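Local coordinates for putative oxidoreductase (Klebsiella pneumoniae subsp. pneumoniae MGH 78578, PDB 3E82), which is probably an oxidoreductase of the Gfo/Idh/MocA family that uses a nicotinamide dinucleotide cofactor, its substrate being unknown, at residues F192-T204 and A332-L345. Sequence-based numbering, arbitrary orientation.
Sequences FGLPQSVQGNIAT and AAVRSAESGMVQTL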
loop_
_atom_site.group_PDB
_atom_site.type_symbol
_atom_site.label_atom_id
_atom_site.label_comp_id
_atom_site.label_asym_id
_atom_site.label_seq_id
_atom_site.Cartn_x
_atom_site.Cartn_y
_atom_site.Cartn_z
ATOM N N PHE B 192 10.561 -0.219 14.814
ATOM C CA PHE B 192 10.368 1.215 14.981
ATOM C C PHE B 192 9.741 1.752 16.259
ATOM O O PHE B 192 9.610 2.970 16.404
ATOM C CB PHE B 192 9.530 1.714 13.800
ATOM C CG PHE B 192 9.992 1.195 12.468
ATOM C CD1 PHE B 192 11.219 1.599 11.938
ATOM C CD2 PHE B 192 9.203 0.302 11.738
ATOM C CE1 PHE B 192 11.654 1.123 10.698
ATOM C CE2 PHE B 192 9.631 -0.182 10.497
ATOM C CZ PHE B 192 10.856 0.228 9.977
ATOM N N GLY B 193 9.346 0.882 17.180
ATOM C CA GLY B 193 8.697 1.386 18.377
ATOM C C GLY B 193 7.231 1.655 18.056
ATOM O O GLY B 193 6.737 1.232 17.006
ATOM N N LEU B 194 6.534 2.366 18.938
ATOM C CA LEU B 194 5.114 2.664 18.736
ATOM C C LEU B 194 4.824 3.771 17.723
ATOM O O LEU B 194 5.494 4.792 17.694
ATOM C CB LEU B 194 4.456 3.069 20.062
ATOM C CG LEU B 194 4.522 2.093 21.234
ATOM C CD1 LEU B 194 3.842 2.719 22.457
ATOM C CD2 LEU B 194 3.844 0.792 20.841
ATOM N N PRO B 195 3.803 3.576 16.880
ATOM C CA PRO B 195 3.451 4.590 15.887
ATOM C C PRO B 195 2.676 5.701 16.581
ATOM O O PRO B 195 2.140 5.503 17.683
ATOM C CB PRO B 195 2.581 3.818 14.903
ATOM C CG PRO B 195 1.853 2.844 15.823
ATOM C CD PRO B 195 2.962 2.371 16.738
ATOM N N GLN B 196 2.619 6.865 15.944
ATOM C CA GLN B 196 1.890 7.995 16.499
ATOM C C GLN B 196 0.387 7.822 16.298
ATOM O O GLN B 196 -0.409 8.245 17.135
ATOM C CB GLN B 196 2.349 9.297 15.851
ATOM C CG GLN B 196 1.737 10.541 16.484
ATOM C CD GLN B 196 2.532 11.791 16.180
ATOM O OE1 GLN B 196 3.750 11.805 16.336
ATOM N NE2 GLN B 196 1.853 12.849 15.760
ATOM N N SER B 197 -0.001 7.207 15.182
ATOM C CA SER B 197 -1.415 6.971 14.896
ATOM C C SER B 197 -1.577 5.768 13.976
ATOM O O SER B 197 -0.630 5.343 13.319
ATOM C CB SER B 197 -2.051 8.205 14.261
ATOM O OG SER B 197 -1.580 8.407 12.943
ATOM N N VAL B 198 -2.781 5.215 13.943
ATOM C CA VAL B 198 -3.065 4.040 13.130
ATOM C C VAL B 198 -4.284 4.286 12.262
ATOM O O VAL B 198 -5.307 4.791 12.731
ATOM C CB VAL B 198 -3.332 2.798 14.029
ATOM C CG1 VAL B 198 -3.706 1.606 13.181
ATOM C CG2 VAL B 198 -2.101 2.481 14.862
ATOM N N GLN B 199 -4.176 3.938 10.988
ATOM C CA GLN B 199 -5.283 4.115 10.070
ATOM C C GLN B 199 -5.576 2.744 9.470
ATOM O O GLN B 199 -4.663 2.015 9.086
ATOM C CB GLN B 199 -4.901 5.139 8.992
ATOM C CG GLN B 199 -6.042 5.614 8.117
ATOM C CD GLN B 199 -6.331 4.658 6.981
ATOM O OE1 GLN B 199 -5.403 4.169 6.333
ATOM N NE2 GLN B 199 -7.617 4.396 6.716
ATOM N N GLY B 200 -6.850 2.381 9.404
ATOM C CA GLY B 200 -7.181 1.080 8.867
ATOM C C GLY B 200 -8.326 1.016 7.874
ATOM O O GLY B 200 -9.270 1.799 7.935
ATOM N N ASN B 201 -8.230 0.055 6.966
ATOM C CA ASN B 201 -9.249 -0.174 5.950
ATOM C C ASN B 201 -9.337 -1.695 5.856
ATOM O O ASN B 201 -8.417 -2.347 5.341
ATOM C CB ASN B 201 -8.805 0.422 4.616
ATOM C CG ASN B 201 -9.947 0.560 3.629
ATOM O OD1 ASN B 201 -10.851 -0.285 3.570
ATOM N ND2 ASN B 201 -9.912 1.623 2.839
ATOM N N ILE B 202 -10.427 -2.254 6.382
ATOM C CA ILE B 202 -10.633 -3.706 6.405
ATOM C C ILE B 202 -11.908 -4.083 5.640
ATOM O O ILE B 202 -12.953 -3.455 5.807
ATOM C CB ILE B 202 -10.721 -4.212 7.883
ATOM C CG1 ILE B 202 -9.456 -3.803 8.641
ATOM C CG2 ILE B 202 -10.851 -5.733 7.926
ATOM C CD1 ILE B 202 -9.482 -4.152 10.118
ATOM N N ALA B 203 -11.829 -5.117 4.810
ATOM C CA ALA B 203 -12.994 -5.495 4.025
ATOM C C ALA B 203 -13.097 -6.976 3.670
ATOM O O ALA B 203 -12.133 -7.737 3.797
ATOM C CB ALA B 203 -13.029 -4.655 2.730
ATOM N N THR B 204 -14.290 -7.351 3.211
ATOM C CA THR B 204 -14.606 -8.707 2.773
ATOM C C THR B 204 -14.862 -8.562 1.274
ATOM O O THR B 204 -15.908 -8.062 0.865
ATOM C CB THR B 204 -15.885 -9.235 3.466
ATOM O OG1 THR B 204 -15.694 -9.218 4.889
ATOM C CG2 THR B 204 -16.197 -10.660 3.014
ATOM N N ALA B 332 -6.875 -0.640 17.333
ATOM C CA ALA B 332 -6.916 0.709 16.784
ATOM C C ALA B 332 -7.231 0.650 15.283
ATOM O O ALA B 332 -7.999 1.468 14.775
ATOM C CB ALA B 332 -5.585 1.413 17.016
ATOM N N ALA B 333 -6.651 -0.320 14.580
ATOM C CA ALA B 333 -6.891 -0.459 13.140
ATOM C C ALA B 333 -8.361 -0.758 12.874
ATOM O O ALA B 333 -8.942 -0.253 11.913
ATOM C CB ALA B 333 -6.023 -1.578 12.551
ATOM N N VAL B 334 -8.953 -1.588 13.727
ATOM C CA VAL B 334 -10.355 -1.948 13.567
ATOM C C VAL B 334 -11.250 -0.743 13.852
ATOM O O VAL B 334 -12.246 -0.533 13.163
ATOM C CB VAL B 334 -10.743 -3.137 14.493
ATOM C CG1 VAL B 334 -12.252 -3.389 14.420
ATOM C CG2 VAL B 334 -9.988 -4.395 14.059
ATOM N N ARG B 335 -10.901 0.052 14.857
ATOM C CA ARG B 335 -11.701 1.233 15.165
ATOM C C ARG B 335 -11.631 2.215 14.001
ATOM O O ARG B 335 -12.628 2.827 13.626
ATOM C CB ARG B 335 -11.186 1.939 16.416
ATOM C CG ARG B 335 -11.463 1.236 17.718
ATOM C CD ARG B 335 -11.337 2.237 18.851
ATOM N NE ARG B 335 -9.987 2.786 18.964
ATOM C CZ ARG B 335 -8.970 2.144 19.528
ATOM N NH1 ARG B 335 -9.152 0.932 20.027
ATOM N NH2 ARG B 335 -7.777 2.716 19.609
ATOM N N SER B 336 -10.440 2.378 13.445
ATOM C CA SER B 336 -10.243 3.287 12.322
ATOM C C SER B 336 -11.059 2.800 11.128
ATOM O O SER B 336 -11.701 3.582 10.428
ATOM C CB SER B 336 -8.762 3.331 11.945
ATOM O OG SER B 336 -8.552 4.121 10.793
ATOM N N ALA B 337 -11.025 1.495 10.898
ATOM C CA ALA B 337 -11.757 0.912 9.789
ATOM C C ALA B 337 -13.266 1.139 9.930
ATOM O O ALA B 337 -13.951 1.397 8.951
ATOM C CB ALA B 337 -11.452 -0.580 9.693
ATOM N N GLU B 338 -13.777 1.055 11.153
ATOM C CA GLU B 338 -15.208 1.232 11.383
ATOM C C GLU B 338 -15.630 2.692 11.419
ATOM O O GLU B 338 -16.671 3.056 10.879
ATOM C CB GLU B 338 -15.626 0.571 12.702
ATOM C CG GLU B 338 -15.143 -0.854 12.859
ATOM C CD GLU B 338 -15.655 -1.520 14.127
ATOM O OE1 GLU B 338 -15.653 -0.870 15.202
ATOM O OE2 GLU B 338 -16.048 -2.704 14.042
ATOM N N SER B 339 -14.820 3.527 12.057
ATOM C CA SER B 339 -15.152 4.939 12.178
ATOM C C SER B 339 -14.713 5.778 10.985
ATOM O O SER B 339 -15.264 6.860 10.745
ATOM C CB SER B 339 -14.520 5.518 13.448
ATOM O OG SER B 339 -13.102 5.518 13.358
ATOM N N GLY B 340 -13.726 5.281 10.246
ATOM C CA GLY B 340 -13.203 6.030 9.117
ATOM C C GLY B 340 -12.300 7.120 9.667
ATOM O O GLY B 340 -11.868 8.023 8.949
HETATM N N MSE B 341 -11.992 7.012 10.956
HETATM C CA MSE B 341 -11.166 7.992 11.655
HETATM C C MSE B 341 -9.795 7.454 12.102
HETATM O O MSE B 341 -9.704 6.351 12.642
HETATM C CB MSE B 341 -11.955 8.491 12.872
HETATM C CG MSE B 341 -11.297 9.573 13.692
HETATM SE SE MSE B 341 -11.040 11.185 12.672
HETATM C CE MSE B 341 -9.134 11.026 12.463
ATOM N N VAL B 342 -8.737 8.236 11.869
ATOM C CA VAL B 342 -7.387 7.851 12.285
ATOM C C VAL B 342 -7.440 7.636 13.796
ATOM O O VAL B 342 -8.150 8.355 14.508
ATOM C CB VAL B 342 -6.352 8.958 11.938
ATOM C CG1 VAL B 342 -5.028 8.671 12.609
ATOM C CG2 VAL B 342 -6.140 9.010 10.413
ATOM N N GLN B 343 -6.694 6.653 14.290
ATOM C CA GLN B 343 -6.729 6.331 15.715
ATOM C C GLN B 343 -5.376 6.360 16.417
ATOM O O GLN B 343 -4.333 6.178 15.792
ATOM C CB GLN B 343 -7.344 4.936 15.902
ATOM C CG GLN B 343 -8.721 4.720 15.278
ATOM C CD GLN B 343 -9.833 5.430 16.039
ATOM O OE1 GLN B 343 -9.820 5.479 17.270
ATOM N NE2 GLN B 343 -10.804 5.970 15.313
ATOM N N THR B 344 -5.396 6.586 17.729
ATOM C CA THR B 344 -4.171 6.580 18.528
ATOM C C THR B 344 -4.247 5.299 19.362
ATOM O O THR B 344 -5.291 4.658 19.389
ATOM C CB THR B 344 -4.069 7.843 19.428
ATOM O OG1 THR B 344 -5.303 8.054 20.127
ATOM C CG2 THR B 344 -3.764 9.071 18.579
ATOM N N LEU B 345 -3.163 4.901 20.021
ATOM C CA LEU B 345 -3.187 3.658 20.803
ATOM C C LEU B 345 -3.652 3.843 22.246
ATOM O O LEU B 345 -3.307 4.828 22.902
ATOM C CB LEU B 345 -1.804 3.000 20.806
ATOM C CG LEU B 345 -1.087 2.838 19.462
ATOM C CD1 LEU B 345 0.188 2.038 19.672
ATOM C CD2 LEU B 345 -1.993 2.133 18.459
HETATM O O HOH W 1 -9.927 5.371 8.411
HETATM O O HOH W 2 -12.854 -0.100 6.177
#
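Val198 and Gln343 form a single antiparallel hydrogen-bonded bridge where the outermost strand of the C-terminal domain's mixed sheet, 197-203, meets both the last turns of helix 320-339 and the extended chain that follows it. The bridge closes with two backbone bonds, Val198 N to Gln343 O (2.6 Å) and Gln343 N to Val198 O (2.8 Å), so the edge strand gains a partner opposite strand 214-220. Two residues along, the amide of Gly200 is taken up by the helix itself: it donates to Ser336 OG at 2.8 Å, nearly straight (161°). The serine hydroxyl lies anti to its own backbone N (chi1 175°), which carries it out to the strand, and a water links it to Gln199 NE2.

Gly200 suits its place because a CB would collide with Ala333 O; its absence lets helix and strand axes approach to 5.8 Å, crossing at -63°. The short side chains of Ala332, Ala333, Ser336 and Ala337 likewise let the helix lie close over the strand. Val198 straddles two neighbours: CG1 rests on Ala333, while CG2 meets Leu345 CD2 at 3.6 Å, the two side chains crossing at about a right angle. Leu345 turns its other methyl, CD1, to Leu194 CD2 (4.0 Å) and the proline ring of Pro195. Toward the far end, Ile202 reaches out through CD1 to Val334 CG2 (4.0 Å) and lays CG1 against Ala337 CB, with Trp177 of helix 176-192 joining this apolar patch. Val342 CG1 presses tightly on Ser197 CB.

Gly340, the first residue to leave helical backbone angles, takes a positive phi, and the chain then runs back to the strand. Asn201 bonds to Lys225 and Asn220 of the second subunit. Helix-on-sheet packing is thus joined by a single bridge from the segment after the helix, in the alpha/beta domain of Gfo/Idh/MocA proteins, whose open sheet carries helices on one face and commonly serves subunit association with the other.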